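Local coordinates for sensor protein (Shewanella oneidensis, PDB 3LIC) that is a putative membrane-bound histidine kinase that probably senses an extracellular signal through its PDC-fold domain and relays it in a two-component system, at residues K8-N13 against V241-V246; F79-F84 against D119-A124; A221-D226 against G230-V235. All blocks are in the same frame, centred on the assembly; numbering follows the deposited sequence.

Contact 1: K8-N13 against V241-V246; sequences KRLYEN and VYLASV
Y11 and L243 make most of the apolar contact, their side chains crossing at about a right angle. The phenol end of the tyrosine lies against the branch point of the leucine: Y11 OH is 3.5 Å and Y11 CZ 3.6 Å from L243 CG. L243 CD2 stands 4.2 Å above one face of the Y11 ring, displaced toward its rim, and the same methyl is 4.1 Å from L10 CB, so both helix residues share it. CB of Y11 does not aim at the strand; chi1 of -87° swings the ring onto it. Helix 2-46 here crosses strand 241-248, next to the edge strand 230-235 of a five-stranded antiparallel sheet consistent with the membrane-proximal module of a tandem PDC fold, with local axes 8.5 Å apart at 42°. Replacing Y11 by alanine removes the ring, which is likely to leave L243 without its aromatic cover and a gap between helix and sheet. The polar approach is slight: Y11 CE1 lies 3.7 Å from A244 O, which sits near the ring plane at its edge, and no hydrogen bond joins the segments. Nearby, S245 OG hydrogen-bonds S18 OG of the same helix, while L265 of helix 262-268 packs on both L10 and L243.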
ATOM      1  N   LYS A   8      22.601 -20.304  11.133  1.00 24.69           N
ATOM      2  CA  LYS A   8      21.424 -21.037  10.814  1.00 25.12           C
ATOM      3  C   LYS A   8      20.250 -20.662  11.783  1.00 25.73           C
ATOM      4  O   LYS A   8      19.095 -20.586  11.362  1.00 25.12           O
ATOM      5  CB  LYS A   8      21.745 -22.495  10.848  1.00 24.77           C
ATOM      6  CG  LYS A   8      20.599 -23.404  10.628  1.00 28.33           C
ATOM      7  CD  LYS A   8      20.956 -24.767  11.187  1.00 34.76           C
ATOM      8  CE  LYS A   8      19.675 -25.562  11.586  1.00 39.47           C
ATOM      9  NZ  LYS A   8      19.439 -26.654  10.601  1.00 41.92           N
ATOM     10  N   ARG A   9      20.550 -20.396  13.055  1.00 25.81           N
ATOM     11  CA  ARG A   9      19.519 -19.990  14.015  1.00 26.00           C
ATOM     12  C   ARG A   9      19.029 -18.584  13.670  1.00 25.40           C
ATOM     13  O   ARG A   9      17.845 -18.323  13.781  1.00 26.54           O
ATOM     14  CB  ARG A   9      20.074 -19.978  15.453  1.00 25.95           C
ATOM     15  CG  ARG A   9      19.052 -19.907  16.594  1.00 29.81           C
ATOM     16  CD  ARG A   9      19.801 -20.223  17.945  0.50 30.69           C
ATOM     17  NE  ARG A   9      21.032 -20.988  17.670  0.50 28.89           N
ATOM     18  CZ  ARG A   9      22.167 -20.861  18.347  0.50 27.92           C
ATOM     19  NH1 ARG A   9      22.225 -20.031  19.364  0.50 28.38           N
ATOM     20  NH2 ARG A   9      23.251 -21.570  18.016  0.50 29.19           N
ATOM     21  N   LEU A  10      19.938 -17.676  13.314  1.00 24.02           N
ATOM     22  CA  LEU A  10      19.562 -16.336  12.917  1.00 24.19           C
ATOM     23  C   LEU A  10      18.584 -16.349  11.745  1.00 24.16           C
ATOM     24  O   LEU A  10      17.606 -15.573  11.733  1.00 23.09           O
ATOM     25  CB  LEU A  10      20.777 -15.444  12.566  1.00 23.09           C
ATOM     26  CG  LEU A  10      21.691 -15.134  13.763  1.00 24.92           C
ATOM     27  CD1 LEU A  10      22.965 -14.368  13.344  1.00 14.80           C
ATOM     28  CD2 LEU A  10      20.896 -14.389  14.917  1.00 21.76           C
ATOM     29  N   TYR A  11      18.847 -17.197  10.749  1.00 24.56           N
ATOM     30  CA  TYR A  11      17.969 -17.258   9.575  1.00 25.69           C
ATOM     31  C   TYR A  11      16.597 -17.846   9.927  1.00 26.77           C
ATOM     32  O   TYR A  11      15.565 -17.491   9.297  1.00 27.29           O
ATOM     33  CB  TYR A  11      18.594 -18.058   8.436  1.00 24.73           C
ATOM     34  CG  TYR A  11      19.478 -17.215   7.534  1.00 27.30           C
ATOM     35  CD1 TYR A  11      19.011 -15.998   6.989  1.00 23.33           C
ATOM     36  CD2 TYR A  11      20.788 -17.627   7.223  1.00 24.78           C
ATOM     37  CE1 TYR A  11      19.833 -15.233   6.184  1.00 27.44           C
ATOM     38  CE2 TYR A  11      21.608 -16.870   6.388  1.00 23.88           C
ATOM     39  CZ  TYR A  11      21.130 -15.685   5.875  1.00 26.98           C
ATOM     40  OH  TYR A  11      21.922 -14.958   5.050  1.00 27.23           O
ATOM     41  N   GLU A  12      16.578 -18.774  10.881  1.00 25.92           N
ATOM     42  CA  GLU A  12      15.301 -19.408  11.219  1.00 27.23           C
ATOM     43  C   GLU A  12      14.415 -18.360  11.882  1.00 26.87           C
ATOM     44  O   GLU A  12      13.257 -18.300  11.613  1.00 26.16           O
ATOM     45  CB  GLU A  12      15.513 -20.637  12.110  1.00 27.31           C
ATOM     46  CG  GLU A  12      16.416 -21.658  11.413  1.00 31.65           C
ATOM     47  CD  GLU A  12      16.623 -22.936  12.217  1.00 37.98           C
ATOM     48  OE1 GLU A  12      16.580 -22.866  13.481  1.00 40.30           O
ATOM     49  OE2 GLU A  12      16.847 -23.989  11.569  1.00 37.64           O
ATOM     50  N   ASN A  13      15.006 -17.505  12.707  1.00 27.99           N
ATOM     51  CA  ASN A  13      14.267 -16.487  13.419  1.00 29.38           C
ATOM     52  C   ASN A  13      13.797 -15.435  12.428  1.00 28.51           C
ATOM     53  O   ASN A  13      12.665 -15.015  12.485  1.00 29.23           O
ATOM     54  CB  ASN A  13      15.117 -15.824  14.491  1.00 29.98           C
ATOM     55  CG  ASN A  13      15.470 -16.768  15.631  1.00 33.34           C
ATOM     56  OD1 ASN A  13      14.915 -17.853  15.753  1.00 37.08           O
ATOM     57  ND2 ASN A  13      16.426 -16.359  16.461  1.00 34.69           N
ATOM     58  N   VAL A 241      26.781  -5.440   5.798  1.00 33.60           N
ATOM     59  CA  VAL A 241      26.169  -6.746   5.471  1.00 30.53           C
ATOM     60  C   VAL A 241      24.907  -7.011   6.305  1.00 28.24           C
ATOM     61  O   VAL A 241      24.937  -6.868   7.541  1.00 28.47           O
ATOM     62  CB  VAL A 241      27.174  -7.910   5.750  1.00 31.07           C
ATOM     63  CG1 VAL A 241      26.672  -9.233   5.143  1.00 25.01           C
ATOM     64  CG2 VAL A 241      28.511  -7.560   5.151  1.00 31.98           C
ATOM     65  N   TYR A 242      23.820  -7.395   5.638  1.00 25.54           N
ATOM     66  CA  TYR A 242      22.572  -7.768   6.299  1.00 23.73           C
ATOM     67  C   TYR A 242      22.326  -9.248   6.090  1.00 22.83           C
ATOM     68  O   TYR A 242      22.670  -9.779   5.048  1.00 21.58           O
ATOM     69  CB  TYR A 242      21.395  -7.010   5.680  1.00 23.37           C
ATOM     70  CG  TYR A 242      21.398  -5.546   5.982  1.00 25.22           C
ATOM     71  CD1 TYR A 242      20.558  -5.013   6.960  1.00 28.98           C
ATOM     72  CD2 TYR A 242      22.223  -4.697   5.294  1.00 24.66           C
ATOM     73  CE1 TYR A 242      20.566  -3.652   7.251  1.00 31.00           C
ATOM     74  CE2 TYR A 242      22.247  -3.379   5.564  1.00 30.22           C
ATOM     75  CZ  TYR A 242      21.419  -2.850   6.536  1.00 31.48           C
ATOM     76  OH  TYR A 242      21.458  -1.500   6.764  1.00 34.85           O
ATOM     77  N   LEU A 243      21.672  -9.891   7.046  1.00 21.37           N
ATOM     78  CA  LEU A 243      20.997 -11.132   6.782  1.00 21.81           C
ATOM     79  C   LEU A 243      19.519 -10.788   6.544  1.00 21.03           C
ATOM     80  O   LEU A 243      18.959  -9.926   7.243  1.00 21.35           O
ATOM     81  CB  LEU A 243      21.186 -12.097   7.983  1.00 22.35           C
ATOM     82  CG  LEU A 243      22.403 -13.060   7.953  1.00 25.21           C
ATOM     83  CD1 LEU A 243      23.688 -12.419   7.527  1.00 22.63           C
ATOM     84  CD2 LEU A 243      22.540 -13.753   9.301  1.00 25.09           C
ATOM     85  N   ALA A 244      18.890 -11.420   5.552  1.00 20.14           N
ATOM     86  CA  ALA A 244      17.527 -11.018   5.112  1.00 18.96           C
ATOM     87  C   ALA A 244      16.685 -12.242   4.869  1.00 19.49           C
ATOM     88  O   ALA A 244      17.200 -13.327   4.516  1.00 20.22           O
ATOM     89  CB  ALA A 244      17.588 -10.211   3.861  1.00 17.10           C
ATOM     90  N   SER A 245      15.396 -12.081   5.071  1.00 18.98           N
ATOM     91  CA  SER A 245      14.469 -13.133   4.814  1.00 19.53           C
ATOM     92  C   SER A 245      13.306 -12.534   4.067  1.00 20.32           C
ATOM     93  O   SER A 245      12.755 -11.519   4.489  1.00 21.42           O
ATOM     94  CB  SER A 245      14.004 -13.745   6.125  1.00 18.75           C
ATOM     95  OG  SER A 245      13.088 -14.763   5.891  1.00 19.01           O
ATOM     96  N   VAL A 246      12.917 -13.190   2.974  1.00 21.08           N
ATOM     97  CA  VAL A 246      11.894 -12.731   2.064  1.00 19.07           C
ATOM     98  C   VAL A 246      10.738 -13.673   2.250  1.00 20.62           C
ATOM     99  O   VAL A 246      10.929 -14.873   2.220  1.00 20.08           O
ATOM    100  CB  VAL A 246      12.377 -12.907   0.601  1.00 18.96           C
ATOM    101  CG1 VAL A 246      11.255 -12.570  -0.443  1.00 16.83           C
ATOM    102  CG2 VAL A 246      13.652 -12.122   0.352  1.00 17.85           C
TER

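Contact 2: F79-F84 against D119-A124; sequences FKPNTF and DWWSKA
W121 meets the F79-K80 peptide with the outer end of its six-membered ring, and this is the tight part of the contact. W121 CH2 lies 3.4 Å from K80 N and 3.6 Å from F79 C, so the indole presses on backbone atoms and not on the phenylalanine side chain, whose CB points away. The peptide approaches the indole obliquely. CG of W121 stands opposite the backbone N (chi1 171°), which extends the ring from helix 119-122 toward the loop. Y113 touches both partners: its hydroxyl hydrogen-bonds F79 O, and its ring packs edge-to-face with W121.

Toward the more exposed side the spacing widens. K80 crosses the indole at about a right angle, K80 CG resting 4.1 Å from W121 CZ2, before the chain leads NZ to a hydrogen bond with Y159 O. P81 CD comes only to 4.4 Å from W121 CZ2.

The loop has its own bracing. K80 to T83 form a type II beta turn in which K80 O accepts two bonds from one face of its plane, from T83 N at 3.3 Å and from T83 OG1 at 2.7 Å, the hydroxyl tilted 28° from that plane. Behind the turn, F84 CE2 sits 3.7 Å above the centre of the F79 ring, covering that face of the phenylalanine, on the side away from W121. Joining the loop that leaves strand 74-79 to the short helix 119-122, the contact belongs to the first PDC sensor domain, whose fold sets such loops and short helices against one face of a central antiparallel sheet.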
ATOM      1  N   PHE A  79     -16.118  10.552  -8.931  1.00 18.42           N
ATOM      2  CA  PHE A  79     -17.061  10.284 -10.067  1.00 19.89           C
ATOM      3  C   PHE A  79     -16.425  10.646 -11.415  1.00 20.13           C
ATOM      4  O   PHE A  79     -15.572  11.532 -11.460  1.00 20.20           O
ATOM      5  CB  PHE A  79     -18.421  11.040  -9.909  1.00 18.40           C
ATOM      6  CG  PHE A  79     -19.214  10.615  -8.691  1.00 19.56           C
ATOM      7  CD1 PHE A  79     -20.152   9.590  -8.767  1.00 21.69           C
ATOM      8  CD2 PHE A  79     -18.982  11.192  -7.483  1.00 17.29           C
ATOM      9  CE1 PHE A  79     -20.836   9.197  -7.645  1.00 24.15           C
ATOM     10  CE2 PHE A  79     -19.672  10.802  -6.347  1.00 19.83           C
ATOM     11  CZ  PHE A  79     -20.600   9.814  -6.431  1.00 20.59           C
ATOM     12  N   LYS A  80     -16.813   9.955 -12.486  1.00 21.76           N
ATOM     13  CA  LYS A  80     -16.436  10.384 -13.839  1.00 24.93           C
ATOM     14  C   LYS A  80     -16.772  11.871 -14.078  1.00 25.41           C
ATOM     15  O   LYS A  80     -17.753  12.371 -13.547  1.00 24.45           O
ATOM     16  CB  LYS A  80     -17.197   9.580 -14.869  1.00 24.86           C
ATOM     17  CG  LYS A  80     -16.430   8.548 -15.602  1.00 28.72           C
ATOM     18  CD  LYS A  80     -17.338   7.988 -16.718  0.50 30.81           C
ATOM     19  CE  LYS A  80     -16.553   7.163 -17.733  0.50 32.34           C
ATOM     20  NZ  LYS A  80     -16.280   5.806 -17.204  0.50 32.65           N
ATOM     21  N   PRO A  81     -15.973  12.560 -14.906  1.00 26.75           N
ATOM     22  CA  PRO A  81     -16.253  13.961 -15.276  1.00 27.29           C
ATOM     23  C   PRO A  81     -17.711  14.141 -15.747  1.00 28.20           C
ATOM     24  O   PRO A  81     -18.140  13.419 -16.635  1.00 28.14           O
ATOM     25  CB  PRO A  81     -15.302  14.201 -16.453  1.00 27.43           C
ATOM     26  CG  PRO A  81     -14.215  13.155 -16.334  1.00 26.99           C
ATOM     27  CD  PRO A  81     -14.908  11.960 -15.739  1.00 27.29           C
ATOM     28  N   ASN A  82     -18.473  15.061 -15.143  1.00 29.11           N
ATOM     29  CA  ASN A  82     -19.818  15.390 -15.668  1.00 31.40           C
ATOM     30  C   ASN A  82     -20.933  14.390 -15.398  1.00 32.56           C
ATOM     31  O   ASN A  82     -21.999  14.453 -16.037  1.00 32.33           O
ATOM     32  CB  ASN A  82     -19.766  15.671 -17.183  1.00 30.92           C
ATOM     33  CG  ASN A  82     -18.984  16.913 -17.491  1.00 29.16           C
ATOM     34  OD1 ASN A  82     -17.971  16.882 -18.183  1.00 29.54           O
ATOM     35  ND2 ASN A  82     -19.380  17.986 -16.871  1.00 28.56           N
ATOM     36  N   THR A  83     -20.682  13.488 -14.450  1.00 33.16           N
ATOM     37  CA  THR A  83     -21.727  12.605 -13.947  1.00 33.94           C
ATOM     38  C   THR A  83     -22.932  13.428 -13.547  1.00 35.18           C
ATOM     39  O   THR A  83     -24.038  13.083 -13.878  1.00 35.92           O
ATOM     40  CB  THR A  83     -21.230  11.808 -12.725  1.00 32.80           C
ATOM     41  OG1 THR A  83     -20.074  11.071 -13.097  1.00 30.90           O
ATOM     42  CG2 THR A  83     -22.258  10.845 -12.287  1.00 33.31           C
ATOM     43  N   PHE A  84     -22.708  14.526 -12.834  1.00 37.21           N
ATOM     44  CA  PHE A  84     -23.799  15.372 -12.321  1.00 39.03           C
ATOM     45  C   PHE A  84     -23.766  16.780 -12.942  1.00 40.76           C
ATOM     46  O   PHE A  84     -22.706  17.234 -13.357  1.00 41.25           O
ATOM     47  CB  PHE A  84     -23.690  15.515 -10.806  1.00 38.49           C
ATOM     48  CG  PHE A  84     -23.653  14.218 -10.086  1.00 37.73           C
ATOM     49  CD1 PHE A  84     -24.745  13.354 -10.136  1.00 36.54           C
ATOM     50  CD2 PHE A  84     -22.516  13.836  -9.392  1.00 36.62           C
ATOM     51  CE1 PHE A  84     -24.711  12.171  -9.498  1.00 37.71           C
ATOM     52  CE2 PHE A  84     -22.471  12.627  -8.743  1.00 37.66           C
ATOM     53  CZ  PHE A  84     -23.577  11.795  -8.777  1.00 37.84           C
ATOM     54  N   ASP A 119      -2.727   7.172 -10.838  1.00 23.23           N
ATOM     55  CA  ASP A 119      -2.958   5.718 -10.986  1.00 24.90           C
ATOM     56  C   ASP A 119      -4.291   5.303 -10.455  1.00 23.76           C
ATOM     57  O   ASP A 119      -5.077   4.597 -11.135  1.00 23.90           O
ATOM     58  CB  ASP A 119      -1.921   4.929 -10.153  1.00 27.20           C
ATOM     59  CG  ASP A 119      -0.845   4.305 -11.017  1.00 32.10           C
ATOM     60  OD1 ASP A 119      -0.801   4.735 -12.210  1.00 30.51           O
ATOM     61  OD2 ASP A 119      -0.116   3.387 -10.488  1.00 35.75           O
ATOM     62  N   TRP A 120      -4.558   5.739  -9.216  1.00 21.15           N
ATOM     63  CA  TRP A 120      -5.761   5.278  -8.531  1.00 19.30           C
ATOM     64  C   TRP A 120      -7.077   5.548  -9.244  1.00 19.25           C
ATOM     65  O   TRP A 120      -8.083   4.899  -8.951  1.00 17.79           O
ATOM     66  CB  TRP A 120      -5.813   5.816  -7.096  1.00 17.57           C
ATOM     67  CG  TRP A 120      -6.075   7.283  -6.933  1.00 14.90           C
ATOM     68  CD1 TRP A 120      -5.141   8.281  -6.595  1.00  8.66           C
ATOM     69  CD2 TRP A 120      -7.354   7.921  -6.939  1.00 13.03           C
ATOM     70  NE1 TRP A 120      -5.770   9.481  -6.442  1.00 10.88           N
ATOM     71  CE2 TRP A 120      -7.122   9.317  -6.664  1.00 10.88           C
ATOM     72  CE3 TRP A 120      -8.686   7.459  -7.147  1.00 12.30           C
ATOM     73  CZ2 TRP A 120      -8.164  10.241  -6.544  1.00  9.53           C
ATOM     74  CZ3 TRP A 120      -9.758   8.409  -7.077  1.00 13.18           C
ATOM     75  CH2 TRP A 120      -9.484   9.793  -6.756  1.00 10.13           C
ATOM     76  N   TRP A 121      -7.082   6.574 -10.100  1.00 21.06           N
ATOM     77  CA  TRP A 121      -8.228   6.884 -10.947  1.00 21.80           C
ATOM     78  C   TRP A 121      -8.033   6.193 -12.328  1.00 24.09           C
ATOM     79  O   TRP A 121      -8.826   5.370 -12.716  1.00 24.40           O
ATOM     80  CB  TRP A 121      -8.403   8.392 -11.148  1.00 20.24           C
ATOM     81  CG  TRP A 121      -9.458   8.617 -12.208  1.00 18.99           C
ATOM     82  CD1 TRP A 121      -9.249   8.808 -13.549  1.00 16.68           C
ATOM     83  CD2 TRP A 121     -10.891   8.543 -12.033  1.00 15.66           C
ATOM     84  NE1 TRP A 121     -10.455   8.920 -14.193  1.00 17.36           N
ATOM     85  CE2 TRP A 121     -11.474   8.725 -13.309  1.00 12.52           C
ATOM     86  CE3 TRP A 121     -11.727   8.322 -10.923  1.00 13.34           C
ATOM     87  CZ2 TRP A 121     -12.856   8.738 -13.524  1.00 15.11           C
ATOM     88  CZ3 TRP A 121     -13.139   8.313 -11.136  1.00 17.38           C
ATOM     89  CH2 TRP A 121     -13.684   8.546 -12.436  1.00 13.75           C
ATOM     90  N   SER A 122      -6.946   6.509 -13.020  1.00 26.34           N
ATOM     91  CA  SER A 122      -6.772   6.115 -14.416  1.00 29.67           C
ATOM     92  C   SER A 122      -6.840   4.596 -14.585  1.00 33.33           C
ATOM     93  O   SER A 122      -7.567   4.090 -15.458  1.00 34.27           O
ATOM     94  CB  SER A 122      -5.428   6.597 -14.918  1.00 29.24           C
ATOM     95  OG  SER A 122      -5.327   7.993 -14.900  1.00 26.77           O
ATOM     96  N   LYS A 123      -6.090   3.854 -13.770  1.00 36.10           N
ATOM     97  CA  LYS A 123      -6.035   2.404 -13.987  1.00 39.59           C
ATOM     98  C   LYS A 123      -7.416   1.758 -13.783  1.00 41.81           C
ATOM     99  O   LYS A 123      -7.844   0.887 -14.545  1.00 43.92           O
ATOM    100  CB  LYS A 123      -4.968   1.772 -13.108  1.00 38.94           C
ATOM    101  CG  LYS A 123      -3.610   1.825 -13.749  1.00 41.40           C
ATOM    102  CD  LYS A 123      -3.699   1.155 -15.143  1.00 47.66           C
ATOM    103  CE  LYS A 123      -2.327   0.819 -15.777  1.00 48.09           C
ATOM    104  NZ  LYS A 123      -2.519   0.516 -17.249  1.00 50.07           N
ATOM    105  N   ALA A 124      -8.144   2.309 -12.816  1.00 44.28           N
ATOM    106  CA  ALA A 124      -9.145   1.619 -11.993  1.00 45.04           C
ATOM    107  C   ALA A 124     -10.632   1.865 -12.427  1.00 46.07           C
ATOM    108  O   ALA A 124     -11.556   1.067 -12.064  1.00 45.96           O
ATOM    109  CB  ALA A 124      -8.922   2.045 -10.516  1.00 43.80           C
TER

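Contact 3: A221-D226 against G230-V235; sequences ATLLND and GQASFV
L223 reaches from its helix to the start of strand 230-235 and carries the contact almost alone. Its CB points toward the strand, CG lies opposite the backbone N (chi1 -164°), and chi2 of 46° spreads the two methyls over different backbone atoms. L223 CD2 rests 3.5 Å from G230 C and 3.7 Å from Q231 N, which places it against the peptide joining these residues. The other methyl, L223 CD1, is 4.1 Å from G230 CA. The contact is therefore chiefly leucine against main chain, and no hydrogen bond crosses it.

The strand side chains divide between the two faces. A beta carbon modelled on G230 would point toward the helix and fall 2.8 Å from L223 CD1, which is a clash; with the leucine so placed, the lack of a side chain at G230 is what lets the methyls come down on the backbone. A232 also points its CB toward the helix, and its methyl meets L223 CD2 at 4.3 Å, a looser apolar touch that ends the row. Q231, between them, directs its CB away. Its amide NE2 hydrogen-bonds S245 OG on the adjoining strand, and its side chain touches Y11 and A15 of helix 2-46.

L223 also packs on V246 of strand 241-248, so it spans two neighbouring strands. Farther along the same face, F234 stacks with F220 from the preceding turn of the helix. Local axes run 9.0 Å apart at 145°, roughly antiparallel, the strand, which follows after three residues, turning back beneath the helix. Such a tight helix-to-edge-strand connection, with helix 218-226 on one face of the sheet and helix 2-46 on the other, fits the layered alpha/beta build of the PDC fold.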
ATOM      1  N   ALA A 221      19.565 -10.871  -5.089  1.00 31.47           N
ATOM      2  CA  ALA A 221      18.856 -10.404  -6.307  1.00 32.35           C
ATOM      3  C   ALA A 221      18.113 -11.522  -7.085  1.00 32.36           C
ATOM      4  O   ALA A 221      17.023 -11.278  -7.625  1.00 32.64           O
ATOM      5  CB  ALA A 221      19.792  -9.563  -7.227  1.00 31.49           C
ATOM      6  N   THR A 222      18.638 -12.752  -7.079  1.00 32.56           N
ATOM      7  CA  THR A 222      17.951 -13.873  -7.774  1.00 33.34           C
ATOM      8  C   THR A 222      16.688 -14.263  -7.049  1.00 33.98           C
ATOM      9  O   THR A 222      15.629 -14.494  -7.650  1.00 33.46           O
ATOM     10  CB  THR A 222      18.824 -15.158  -7.869  1.00 33.61           C
ATOM     11  OG1 THR A 222      20.070 -14.833  -8.489  1.00 34.63           O
ATOM     12  CG2 THR A 222      18.117 -16.233  -8.673  1.00 32.03           C
ATOM     13  N   LEU A 223      16.832 -14.366  -5.735  1.00 34.59           N
ATOM     14  CA  LEU A 223      15.703 -14.544  -4.842  1.00 34.40           C
ATOM     15  C   LEU A 223      14.572 -13.535  -5.168  1.00 34.27           C
ATOM     16  O   LEU A 223      13.402 -13.902  -5.350  1.00 33.83           O
ATOM     17  CB  LEU A 223      16.200 -14.353  -3.414  1.00 34.04           C
ATOM     18  CG  LEU A 223      15.198 -14.896  -2.440  1.00 33.38           C
ATOM     19  CD1 LEU A 223      14.754 -16.289  -2.943  1.00 36.50           C
ATOM     20  CD2 LEU A 223      15.868 -14.946  -1.097  1.00 35.25           C
ATOM     21  N   LEU A 224      14.933 -12.262  -5.233  1.00 34.63           N
ATOM     22  CA  LEU A 224      13.933 -11.236  -5.570  1.00 34.90           C
ATOM     23  C   LEU A 224      13.349 -11.472  -6.962  1.00 35.32           C
ATOM     24  O   LEU A 224      12.151 -11.575  -7.072  1.00 35.29           O
ATOM     25  CB  LEU A 224      14.499  -9.805  -5.384  1.00 34.50           C
ATOM     26  CG  LEU A 224      14.889  -9.409  -3.923  1.00 34.04           C
ATOM     27  CD1 LEU A 224      15.425  -8.006  -3.840  1.00 33.39           C
ATOM     28  CD2 LEU A 224      13.763  -9.584  -2.874  1.00 28.99           C
ATOM     29  N   ASN A 225      14.192 -11.597  -8.004  1.00 36.22           N
ATOM     30  CA  ASN A 225      13.739 -11.910  -9.406  1.00 36.27           C
ATOM     31  C   ASN A 225      12.921 -13.175  -9.621  1.00 35.63           C
ATOM     32  O   ASN A 225      12.026 -13.207 -10.421  1.00 35.30           O
ATOM     33  CB  ASN A 225      14.924 -12.001 -10.357  1.00 36.84           C
ATOM     34  CG  ASN A 225      15.711 -10.726 -10.405  1.00 39.44           C
ATOM     35  OD1 ASN A 225      15.171  -9.647 -10.172  1.00 42.97           O
ATOM     36  ND2 ASN A 225      17.008 -10.828 -10.705  1.00 42.04           N
ATOM     37  N   ASP A 226      13.256 -14.238  -8.931  1.00 36.08           N
ATOM     38  CA  ASP A 226      12.489 -15.468  -9.066  1.00 36.91           C
ATOM     39  C   ASP A 226      11.134 -15.342  -8.388  1.00 36.58           C
ATOM     40  O   ASP A 226      10.269 -16.177  -8.588  1.00 35.17           O
ATOM     41  CB  ASP A 226      13.243 -16.676  -8.491  1.00 37.55           C
ATOM     42  CG  ASP A 226      14.475 -17.091  -9.351  1.00 39.64           C
ATOM     43  OD1 ASP A 226      14.723 -16.540 -10.462  1.00 41.32           O
ATOM     44  OD2 ASP A 226      15.214 -17.974  -8.887  1.00 42.88           O
ATOM     45  N   GLY A 230      12.560 -16.829   0.614  1.00 26.55           N
ATOM     46  CA  GLY A 230      13.897 -17.344   0.878  1.00 25.32           C
ATOM     47  C   GLY A 230      14.750 -16.481   1.794  1.00 24.67           C
ATOM     48  O   GLY A 230      14.315 -15.389   2.192  1.00 23.61           O
ATOM     49  N   GLN A 231      15.971 -16.932   2.082  1.00 23.90           N
ATOM     50  CA  GLN A 231      16.884 -16.233   2.987  1.00 25.90           C
ATOM     51  C   GLN A 231      18.161 -15.915   2.192  1.00 26.20           C
ATOM     52  O   GLN A 231      18.556 -16.691   1.370  1.00 26.89           O
ATOM     53  CB  GLN A 231      17.257 -17.135   4.194  1.00 26.00           C
ATOM     54  CG  GLN A 231      16.193 -17.277   5.371  1.00 29.02           C
ATOM     55  CD  GLN A 231      14.812 -17.803   4.922  1.00 31.81           C
ATOM     56  OE1 GLN A 231      14.667 -18.982   4.592  1.00 34.00           O
ATOM     57  NE2 GLN A 231      13.796 -16.924   4.903  1.00 27.62           N
ATOM     58  N   ALA A 232      18.838 -14.818   2.473  1.00 25.47           N
ATOM     59  CA  ALA A 232      20.074 -14.538   1.821  1.00 25.74           C
ATOM     60  C   ALA A 232      20.657 -13.321   2.491  1.00 27.15           C
ATOM     61  O   ALA A 232      19.934 -12.564   3.091  1.00 26.38           O
ATOM     62  CB  ALA A 232      19.860 -14.247   0.352  1.00 25.55           C
ATOM     63  N   SER A 233      21.968 -13.125   2.389  1.00 28.49           N
ATOM     64  CA  SER A 233      22.498 -11.861   2.805  1.00 30.72           C
ATOM     65  C   SER A 233      22.749 -10.933   1.636  1.00 32.56           C
ATOM     66  O   SER A 233      22.446 -11.251   0.458  1.00 31.38           O
ATOM     67  CB  SER A 233      23.761 -12.002   3.650  1.00 30.42           C
ATOM     68  OG  SER A 233      24.677 -12.764   2.950  1.00 29.81           O
ATOM     69  N   PHE A 234      23.242  -9.750   1.999  1.00 34.72           N
ATOM     70  CA  PHE A 234      23.478  -8.690   1.038  1.00 38.26           C
ATOM     71  C   PHE A 234      24.192  -7.545   1.720  1.00 39.24           C
ATOM     72  O   PHE A 234      24.234  -7.524   2.954  1.00 38.95           O
ATOM     73  CB  PHE A 234      22.170  -8.252   0.360  1.00 37.09           C
ATOM     74  CG  PHE A 234      21.393  -7.266   1.133  1.00 39.35           C
ATOM     75  CD1 PHE A 234      21.742  -5.923   1.109  1.00 38.77           C
ATOM     76  CD2 PHE A 234      20.280  -7.657   1.854  1.00 39.49           C
ATOM     77  CE1 PHE A 234      21.005  -4.994   1.798  1.00 37.87           C
ATOM     78  CE2 PHE A 234      19.559  -6.736   2.547  1.00 38.87           C
ATOM     79  CZ  PHE A 234      19.923  -5.396   2.515  1.00 38.49           C
ATOM     80  N   VAL A 235      24.817  -6.672   0.917  1.00 41.39           N
ATOM     81  CA  VAL A 235      25.389  -5.390   1.395  1.00 43.49           C
ATOM     82  C   VAL A 235      24.603  -4.159   0.870  1.00 44.33           C
ATOM     83  O   VAL A 235      24.036  -4.176  -0.248  1.00 44.22           O
ATOM     84  CB  VAL A 235      26.908  -5.222   1.038  1.00 43.63           C
ATOM     85  CG1 VAL A 235      27.675  -6.481   1.365  1.00 44.57           C
ATOM     86  CG2 VAL A 235      27.077  -4.869  -0.428  1.00 44.69           C
TER

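Overall arrangement
Contacts 1 and 3 lie together at one end of the elongated chain, their centres 11 Å apart, while contact 2 is about 44 Å from the centre of contact 1 and 39 Å from that of contact 3, across the chain's centre. Contacts 1 and 3 share one antiparallel sheet, in which strands 230-235 and 241-248 are neighbours; contact 2 belongs with the other sheet. Contact 1 brings together sequence ends, and contacts 2 and 3 follow one another within that loop. Helix 2-46 thus meets a late strand near both termini, consistent with a tandem PDC sensor whose contact-2 module probably lies farther from the membrane.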